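Local atomic coordinates of calcineurin-like phosphoesterase domain-containing protein (Aquifex aeolicus, PDB entry 1XM7), a protein that is of uncharacterised function but probably acts as a hydrolase of the calcineurin-like metallophosphoesterase family. Residues Y99-I102 with K107-L110; Y48-F53 with L142-H147; T35-V40 with R65-L70. One frame throughout, in Å; residues are numbered along the deposited sequence.

Interaction 1 of 3, residues Y99-I102 with K107-L110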
loop_
_atom_site.group_PDB
_atom_site.type_symbol
_atom_site.label_atom_id
_atom_site.label_comp_id
_atom_site.label_asym_id
_atom_site.label_seq_id
_atom_site.Cartn_x
_atom_site.Cartn_y
_atom_site.Cartn_z
ATOM N N TYR A 99 3.758 8.677 -7.086
ATOM C CA TYR A 99 3.577 7.430 -7.821
ATOM C C TYR A 99 4.915 6.844 -8.194
ATOM O O TYR A 99 5.952 7.470 -8.013
ATOM C CB TYR A 99 2.803 7.660 -9.113
ATOM C CG TYR A 99 3.647 8.320 -10.177
ATOM C CD1 TYR A 99 3.950 9.674 -10.111
ATOM C CD2 TYR A 99 4.186 7.577 -11.224
ATOM C CE1 TYR A 99 4.768 10.276 -11.059
ATOM C CE2 TYR A 99 5.010 8.166 -12.179
ATOM C CZ TYR A 99 5.296 9.514 -12.089
ATOM O OH TYR A 99 6.114 10.101 -13.020
ATOM N N LYS A 100 4.879 5.638 -8.741
ATOM C CA LYS A 100 6.089 4.965 -9.180
ATOM C C LYS A 100 5.655 3.976 -10.229
ATOM O O LYS A 100 4.650 3.286 -10.065
ATOM C CB LYS A 100 6.758 4.220 -8.024
ATOM C CG LYS A 100 8.278 4.124 -8.124
ATOM C CD LYS A 100 8.741 3.089 -9.122
ATOM C CE LYS A 100 10.253 2.896 -9.036
ATOM N NZ LYS A 100 10.973 4.159 -9.372
ATOM N N ILE A 101 6.401 3.921 -11.319
ATOM C CA ILE A 101 6.075 2.989 -12.371
ATOM C C ILE A 101 7.131 1.903 -12.451
ATOM O O ILE A 101 8.334 2.173 -12.421
ATOM C CB ILE A 101 5.946 3.704 -13.718
ATOM C CG1 ILE A 101 4.719 4.612 -13.678
ATOM C CG2 ILE A 101 5.812 2.692 -14.834
ATOM C CD1 ILE A 101 4.528 5.451 -14.904
ATOM N N ILE A 102 6.660 0.665 -12.510
ATOM C CA ILE A 102 7.551 -0.478 -12.609
ATOM C C ILE A 102 7.032 -1.391 -13.712
ATOM O O ILE A 102 5.857 -1.319 -14.080
ATOM C CB ILE A 102 7.649 -1.261 -11.259
ATOM C CG1 ILE A 102 6.309 -1.888 -10.891
ATOM C CG2 ILE A 102 8.074 -0.322 -10.143
ATOM C CD1 ILE A 102 6.378 -2.729 -9.638
ATOM N N LYS A 107 4.377 -6.538 -18.749
ATOM C CA LYS A 107 3.396 -5.530 -18.366
ATOM C C LYS A 107 3.936 -4.381 -17.512
ATOM O O LYS A 107 4.900 -4.536 -16.758
ATOM C CB LYS A 107 2.193 -6.213 -17.713
ATOM C CG LYS A 107 1.486 -7.127 -18.717
ATOM C CD LYS A 107 0.115 -7.606 -18.261
ATOM C CE LYS A 107 -0.584 -8.364 -19.396
ATOM N NZ LYS A 107 -1.941 -8.853 -19.004
ATOM N N ARG A 108 3.307 -3.220 -17.673
ATOM C CA ARG A 108 3.694 -1.991 -16.991
ATOM C C ARG A 108 2.763 -1.705 -15.817
ATOM O O ARG A 108 1.542 -1.675 -15.982
ATOM C CB ARG A 108 3.655 -0.852 -18.002
ATOM C CG ARG A 108 4.500 0.330 -17.650
ATOM C CD ARG A 108 4.700 1.220 -18.864
ATOM N NE ARG A 108 5.445 2.417 -18.490
ATOM C CZ ARG A 108 5.962 3.291 -19.348
ATOM N NH1 ARG A 108 5.824 3.109 -20.657
ATOM N NH2 ARG A 108 6.610 4.358 -18.893
ATOM N N ILE A 109 3.347 -1.473 -14.640
ATOM C CA ILE A 109 2.569 -1.236 -13.426
ATOM C C ILE A 109 2.698 0.136 -12.751
ATOM O O ILE A 109 3.800 0.594 -12.426
ATOM C CB ILE A 109 2.894 -2.303 -12.350
ATOM C CG1 ILE A 109 2.816 -3.707 -12.957
ATOM C CG2 ILE A 109 1.908 -2.184 -11.189
ATOM C CD1 ILE A 109 3.292 -4.811 -12.027
ATOM N N LEU A 110 1.546 0.765 -12.527
ATOM C CA LEU A 110 1.474 2.056 -11.862
ATOM C C LEU A 110 1.222 1.783 -10.388
ATOM O O LEU A 110 0.279 1.070 -10.021
ATOM C CB LEU A 110 0.311 2.898 -12.398
ATOM C CG LEU A 110 0.376 4.433 -12.348
ATOM C CD1 LEU A 110 -1.014 4.971 -12.101
ATOM C CD2 LEU A 110 1.308 4.925 -11.275
#
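Ile102 and Ile109 form the hydrogen-bonded pair, and Ile101 and Leu110 the adjoining non-hydrogen-bonded pair, of two antiparallel strands whose axes approach to 4.8 Å with directions 168° apart. Two backbone bonds close the former pair: Ile102 N to Ile109 O at 2.9 Å, with the donor in the carbonyl plane, and Ile109 N to Ile102 O at 2.6 Å, the carbonyl pointing almost straight at its donor (172° at the oxygen). Ile109 O receives a second, weaker approach from the Ile101 CA-H, the carbon lying 3.3 Å from the oxygen.

The side chains divide between the two faces of the sheet. On one, Ile102 CG1 reaches Ile109 CB at 3.7 Å. It gets there because chi1 of 65° wedges this branch between its own backbone N and carbonyl carbon. On the other face, the CD2 branch of Leu110 meets Tyr99 CB at 3.8 Å, the two side chains crossing at about a right angle and the methyl sitting obliquely to the phenol ring. Ile101 bridges this cluster to Arg108: its CG1 lies at the edge of the Tyr99 ring, while its CG2 methyl touches Arg108 NE at 3.7 Å, at the edge of the guanidinium and in its plane. Ile134 of helix 125-137 packs on Tyr99, Ile101 and Leu110, covering this face.

The arginine chain runs extended from CG to NE, and its NH2 makes a salt bridge with Glu138. NE, by contrast, is buried against Ile101 without a polar partner in the model. The chemistry is therefore that of a beta hairpin closed by backbone bonds and sealed by aliphatic branches, with the salt bridge of Arg108 running to Glu138, outside the two segments.

Interaction 2 of 3, residues Y48-F53 with L142-H147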
loop_
_atom_site.group_PDB
_atom_site.type_symbol
_atom_site.label_atom_id
_atom_site.label_comp_id
_atom_site.label_asym_id
_atom_site.label_seq_id
_atom_site.Cartn_x
_atom_site.Cartn_y
_atom_site.Cartn_z
ATOM N N TYR A 48 6.721 -2.926 -1.396
ATOM C CA TYR A 48 6.187 -1.612 -1.727
ATOM C C TYR A 48 5.059 -1.237 -0.760
ATOM O O TYR A 48 4.068 -1.962 -0.629
ATOM C CB TYR A 48 5.648 -1.586 -3.169
ATOM C CG TYR A 48 6.719 -1.699 -4.237
ATOM C CD1 TYR A 48 7.212 -2.946 -4.637
ATOM C CD2 TYR A 48 7.280 -0.555 -4.806
ATOM C CE1 TYR A 48 8.248 -3.046 -5.580
ATOM C CE2 TYR A 48 8.313 -0.642 -5.744
ATOM C CZ TYR A 48 8.792 -1.887 -6.126
ATOM O OH TYR A 48 9.809 -1.966 -7.052
ATOM N N HIS A 49 5.231 -0.113 -0.066
ATOM C CA HIS A 49 4.219 0.384 0.859
ATOM C C HIS A 49 3.567 1.535 0.104
ATOM O O HIS A 49 4.205 2.543 -0.181
ATOM C CB HIS A 49 4.857 0.894 2.144
ATOM C CG HIS A 49 3.874 1.117 3.247
ATOM N ND1 HIS A 49 2.761 1.916 3.099
ATOM C CD2 HIS A 49 3.828 0.634 4.511
ATOM C CE1 HIS A 49 2.071 1.917 4.227
ATOM N NE2 HIS A 49 2.698 1.147 5.098
ATOM N N LEU A 50 2.292 1.385 -0.225
ATOM C CA LEU A 50 1.614 2.403 -1.013
ATOM C C LEU A 50 0.788 3.446 -0.264
ATOM O O LEU A 50 -0.238 3.893 -0.763
ATOM C CB LEU A 50 0.762 1.710 -2.089
ATOM C CG LEU A 50 1.497 0.577 -2.840
ATOM C CD1 LEU A 50 0.606 0.032 -3.928
ATOM C CD2 LEU A 50 2.798 1.073 -3.444
ATOM N N GLY A 51 1.220 3.839 0.932
ATOM C CA GLY A 51 0.481 4.875 1.629
ATOM C C GLY A 51 -0.014 4.672 3.045
ATOM O O GLY A 51 -0.477 3.594 3.411
ATOM N N ASP A 52 0.064 5.757 3.819
ATOM C CA ASP A 52 -0.357 5.807 5.213
ATOM C C ASP A 52 0.303 4.717 6.052
ATOM O O ASP A 52 -0.333 3.803 6.566
ATOM C CB ASP A 52 -1.884 5.764 5.287
ATOM C CG ASP A 52 -2.517 7.041 4.731
ATOM O OD1 ASP A 52 -3.758 7.137 4.656
ATOM O OD2 ASP A 52 -1.755 7.961 4.369
ATOM N N PHE A 53 1.617 4.869 6.166
ATOM C CA PHE A 53 2.503 3.979 6.880
ATOM C C PHE A 53 2.270 3.964 8.383
ATOM O O PHE A 53 1.756 2.983 8.930
ATOM C CB PHE A 53 3.949 4.390 6.581
ATOM C CG PHE A 53 4.978 3.635 7.374
ATOM C CD1 PHE A 53 5.031 2.248 7.334
ATOM C CD2 PHE A 53 5.906 4.310 8.142
ATOM C CE1 PHE A 53 5.990 1.557 8.044
ATOM C CE2 PHE A 53 6.871 3.626 8.855
ATOM C CZ PHE A 53 6.914 2.250 8.808
ATOM N N LEU A 142 -1.566 -2.098 -15.372
ATOM C CA LEU A 142 -2.195 -2.306 -14.080
ATOM C C LEU A 142 -1.879 -1.202 -13.081
ATOM O O LEU A 142 -0.842 -0.542 -13.160
ATOM C CB LEU A 142 -1.749 -3.652 -13.512
ATOM C CG LEU A 142 -2.178 -4.017 -12.092
ATOM C CD1 LEU A 142 -3.699 -4.193 -12.017
ATOM C CD2 LEU A 142 -1.447 -5.295 -11.675
ATOM N N LEU A 143 -2.799 -1.003 -12.144
ATOM C CA LEU A 143 -2.626 -0.018 -11.094
ATOM C C LEU A 143 -2.771 -0.733 -9.773
ATOM O O LEU A 143 -3.780 -1.375 -9.522
ATOM C CB LEU A 143 -3.689 1.078 -11.174
ATOM C CG LEU A 143 -3.756 2.026 -9.962
ATOM C CD1 LEU A 143 -2.448 2.788 -9.825
ATOM C CD2 LEU A 143 -4.917 2.992 -10.117
ATOM N N ILE A 144 -1.743 -0.649 -8.942
ATOM C CA ILE A 144 -1.797 -1.249 -7.621
ATOM C C ILE A 144 -1.877 -0.029 -6.715
ATOM O O ILE A 144 -1.049 0.882 -6.817
ATOM C CB ILE A 144 -0.528 -2.047 -7.311
ATOM C CG1 ILE A 144 -0.325 -3.106 -8.388
ATOM C CG2 ILE A 144 -0.640 -2.709 -5.938
ATOM C CD1 ILE A 144 0.750 -4.097 -8.058
ATOM N N HIS A 145 -2.890 0.007 -5.857
ATOM C CA HIS A 145 -3.077 1.145 -4.963
ATOM C C HIS A 145 -3.575 0.718 -3.592
ATOM O O HIS A 145 -3.635 -0.464 -3.278
ATOM C CB HIS A 145 -4.090 2.108 -5.575
ATOM C CG HIS A 145 -5.464 1.534 -5.665
ATOM N ND1 HIS A 145 -6.235 1.280 -4.552
ATOM C CD2 HIS A 145 -6.176 1.086 -6.726
ATOM C CE1 HIS A 145 -7.360 0.697 -4.922
ATOM N NE2 HIS A 145 -7.349 0.566 -6.236
ATOM N N GLY A 146 -3.916 1.708 -2.778
ATOM C CA GLY A 146 -4.448 1.451 -1.455
ATOM C C GLY A 146 -5.571 2.448 -1.210
ATOM O O GLY A 146 -6.511 2.558 -2.003
ATOM N N HIS A 147 -5.485 3.162 -0.097
ATOM C CA HIS A 147 -6.455 4.190 0.237
ATOM C C HIS A 147 -7.903 3.777 0.534
ATOM O O HIS A 147 -8.486 4.278 1.494
ATOM C CB HIS A 147 -6.437 5.254 -0.864
ATOM C CG HIS A 147 -7.228 6.478 -0.529
ATOM N ND1 HIS A 147 -8.552 6.630 -0.881
ATOM C CD2 HIS A 147 -6.886 7.599 0.151
ATOM C CE1 HIS A 147 -8.993 7.792 -0.434
ATOM N NE2 HIS A 147 -8.001 8.400 0.195
#
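Leu50 and Ile144 carry the apolar part of this contact, and they do so through one methyl. Leu50 CD1 touches Ile144 CG2 at 3.6 Å, lies 3.4 Å from the Ile144 carbonyl O, and reaches His145 CA at 4.0 Å. CG of Leu50 stands opposite its own carbonyl carbon (chi1 -46°) with the chain extended beyond, which carries CD1 across to the end of strand 142-145. All three touching residues are buried.

The polar interactions lie within each segment and shape the loops that leave the strands. Gly51 N donates to His49 ND1 at 3.3 Å, entering exactly in the imidazole plane, and Phe53 CB lies above one face of the same ring, 3.7 Å from its plane and displaced toward the rim. The backbone of Gly51 turns so that any side chain would collide with the Leu50 carbonyl O, which suits a residue without one. In the other loop, His145 ND1 donates to Gly146 O at 2.9 Å, on a lone pair of the carbonyl, although the oxygen is tilted 21° from the ring plane.

Among ionisable groups, Asp52 OD1 and His147 NE2 come near without touching, 6.3 Å apart. Gly51-Asp52 corresponds to the GD motif and Gly146-His147 begins the GHxH motif, which supply metal ligands in relatives, so the gap is consistent with the two sides of a metal site. Asp52 OD2 bonded to His81 N and His147 N bonded to Asp9 OD1 tie both loops to further parts of that region.

Strand 46-49 runs between strands 4-7 and 73-77 of one sheet, and strand 142-145 between 107-112 and 166-168 of the other, so Leu50 and Ile144 join the two sheets where their central strands end.

Interaction 3 of 3, residues T35-V40 with R65-L70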
loop_
_atom_site.group_PDB
_atom_site.type_symbol
_atom_site.label_atom_id
_atom_site.label_comp_id
_atom_site.label_asym_id
_atom_site.label_seq_id
_atom_site.Cartn_x
_atom_site.Cartn_y
_atom_site.Cartn_z
ATOM N N THR A 35 3.823 -9.647 11.509
ATOM C CA THR A 35 4.011 -11.079 11.523
ATOM C C THR A 35 3.927 -11.618 10.109
ATOM O O THR A 35 4.827 -12.329 9.659
ATOM C CB THR A 35 2.949 -11.759 12.396
ATOM O OG1 THR A 35 3.225 -11.479 13.772
ATOM C CG2 THR A 35 2.958 -13.264 12.182
ATOM N N ASN A 36 2.861 -11.259 9.399
ATOM C CA ASN A 36 2.662 -11.726 8.025
ATOM C C ASN A 36 3.745 -11.282 7.060
ATOM O O ASN A 36 3.935 -11.892 6.008
ATOM C CB ASN A 36 1.293 -11.284 7.512
ATOM C CG ASN A 36 0.154 -12.088 8.131
ATOM O OD1 ASN A 36 -0.966 -11.593 8.272
ATOM N ND2 ASN A 36 0.434 -13.339 8.494
ATOM N N LEU A 37 4.450 -10.215 7.414
ATOM C CA LEU A 37 5.531 -9.731 6.570
ATOM C C LEU A 37 6.756 -10.523 6.945
ATOM O O LEU A 37 7.577 -10.866 6.095
ATOM C CB LEU A 37 5.808 -8.253 6.821
ATOM C CG LEU A 37 4.754 -7.270 6.327
ATOM C CD1 LEU A 37 5.129 -5.894 6.818
ATOM C CD2 LEU A 37 4.652 -7.304 4.804
ATOM N N LEU A 38 6.864 -10.812 8.236
ATOM C CA LEU A 38 7.994 -11.560 8.757
ATOM C C LEU A 38 8.159 -12.902 8.053
ATOM O O LEU A 38 9.254 -13.250 7.591
ATOM C CB LEU A 38 7.818 -11.803 10.254
ATOM C CG LEU A 38 9.105 -11.866 11.083
ATOM C CD1 LEU A 38 8.766 -12.364 12.480
ATOM C CD2 LEU A 38 10.122 -12.781 10.431
ATOM N N LYS A 39 7.071 -13.656 7.970
ATOM C CA LYS A 39 7.150 -14.962 7.349
ATOM C C LYS A 39 6.891 -14.951 5.867
ATOM O O LYS A 39 6.009 -15.644 5.380
ATOM C CB LYS A 39 6.203 -15.944 8.046
ATOM C CG LYS A 39 4.826 -15.415 8.367
ATOM C CD LYS A 39 4.098 -16.449 9.213
ATOM C CE LYS A 39 2.678 -16.038 9.532
ATOM N NZ LYS A 39 1.927 -17.203 10.068
ATOM N N VAL A 40 7.693 -14.187 5.144
ATOM C CA VAL A 40 7.526 -14.077 3.708
ATOM C C VAL A 40 8.722 -13.351 3.078
ATOM O O VAL A 40 9.340 -13.849 2.130
ATOM C CB VAL A 40 6.193 -13.349 3.413
ATOM C CG1 VAL A 40 6.359 -12.321 2.305
ATOM C CG2 VAL A 40 5.135 -14.371 3.056
ATOM N N ARG A 65 10.693 -0.187 14.930
ATOM C CA ARG A 65 12.025 -0.760 15.014
ATOM C C ARG A 65 11.949 -2.139 14.357
ATOM O O ARG A 65 12.831 -2.523 13.593
ATOM C CB ARG A 65 12.451 -0.869 16.484
ATOM C CG ARG A 65 13.940 -1.160 16.705
ATOM C CD ARG A 65 14.369 -0.977 18.182
ATOM N NE ARG A 65 14.290 0.424 18.615
ATOM C CZ ARG A 65 14.613 0.871 19.832
ATOM N NH1 ARG A 65 15.050 0.028 20.765
ATOM N NH2 ARG A 65 14.479 2.162 20.124
ATOM N N ILE A 66 10.871 -2.865 14.641
ATOM C CA ILE A 66 10.665 -4.193 14.079
ATOM C C ILE A 66 10.563 -4.109 12.560
ATOM O O ILE A 66 11.228 -4.856 11.835
ATOM C CB ILE A 66 9.386 -4.846 14.654
ATOM C CG1 ILE A 66 9.601 -5.168 16.133
ATOM C CG2 ILE A 66 9.034 -6.109 13.872
ATOM C CD1 ILE A 66 8.347 -5.593 16.854
ATOM N N TRP A 67 9.730 -3.198 12.075
ATOM C CA TRP A 67 9.574 -3.005 10.640
ATOM C C TRP A 67 10.935 -2.774 9.985
ATOM O O TRP A 67 11.264 -3.375 8.967
ATOM C CB TRP A 67 8.660 -1.802 10.383
ATOM C CG TRP A 67 8.771 -1.222 9.011
ATOM C CD1 TRP A 67 9.714 -0.336 8.563
ATOM C CD2 TRP A 67 7.934 -1.517 7.897
ATOM N NE1 TRP A 67 9.512 -0.065 7.234
ATOM C CE2 TRP A 67 8.425 -0.776 6.798
ATOM C CE3 TRP A 67 6.812 -2.339 7.717
ATOM C CZ2 TRP A 67 7.836 -0.833 5.535
ATOM C CZ3 TRP A 67 6.222 -2.397 6.453
ATOM C CH2 TRP A 67 6.738 -1.645 5.380
ATOM N N LYS A 68 11.716 -1.888 10.589
ATOM C CA LYS A 68 13.037 -1.543 10.099
ATOM C C LYS A 68 13.912 -2.790 10.005
ATOM O O LYS A 68 14.663 -2.960 9.050
ATOM C CB LYS A 68 13.668 -0.516 11.047
ATOM C CG LYS A 68 14.819 0.284 10.464
ATOM C CD LYS A 68 15.391 1.264 11.488
ATOM C CE LYS A 68 16.539 2.085 10.886
ATOM N NZ LYS A 68 17.087 3.122 11.825
ATOM N N ALA A 69 13.796 -3.672 10.991
ATOM C CA ALA A 69 14.590 -4.893 11.035
ATOM C C ALA A 69 14.249 -5.891 9.936
ATOM O O ALA A 69 15.107 -6.670 9.516
ATOM C CB ALA A 69 14.437 -5.553 12.392
ATOM N N LEU A 70 13.006 -5.874 9.463
ATOM C CA LEU A 70 12.586 -6.813 8.423
ATOM C C LEU A 70 13.536 -6.861 7.236
ATOM O O LEU A 70 14.126 -5.860 6.866
ATOM C CB LEU A 70 11.174 -6.473 7.932
ATOM C CG LEU A 70 10.045 -6.743 8.929
ATOM C CD1 LEU A 70 8.721 -6.349 8.317
ATOM C CD2 LEU A 70 10.037 -8.215 9.316
#
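The C-terminal ends of helices 29-38 and 63-69, lying together on one side of the sheet, meet through Leu37, Leu38, Trp67 and Leu70. Leu70 is the first residue to leave helical geometry, yet its N still bonds to Ile66 O, and its side chain inserts beside the other helix. Its two methyls share the work: CD1 abuts Leu37 CB at 3.8 Å, whereas CD2 lies 4.0 Å from Leu38 CA, and the leucine crosses both neighbours at about a right angle. Leu37 CD1 also approaches the six-membered ring of Trp67 obliquely, 3.7 Å from CZ3. With CG swung away from its backbone N (chi1 161°), the indole extends to this methyl, and its NE1 is bonded to Tyr91 O. An alanine at Leu70 would remove both methyls and is likely to open a gap between the helix ends, leaving Leu37 with Trp67 as its main mate across the contact. Leu37 and Trp67 both rest on Leu47 of strand 46-49. Such an arrangement, two helices side by side over parallel strands 4-7, 46-49 and 73-77, is that of consecutive beta-alpha-beta crossovers in an alpha/beta fold.

Interaction 2 stands between the other two, its centre 12 Å from that of interaction 1 and 18 Å from that of interaction 3. Towards interaction 1 the connection is backbone pairing of neighbouring strands: Leu110 N lies 2.8 Å from Leu142 O. Towards interaction 3 it is aromatic, with Phe53 CE1 3.6 Å from Trp67 CE2. Interactions 1 and 3 do not touch; their nearest atoms are about 15 Å apart, and interaction 1 lies within one sheet while interaction 3 packs against the other. The loops of 48-53 and 142-147 bear the family's probable metal-site motifs, so interaction 2 adjoins the presumed active site, whereas the hairpin and the helix pair belong to the surrounding framework.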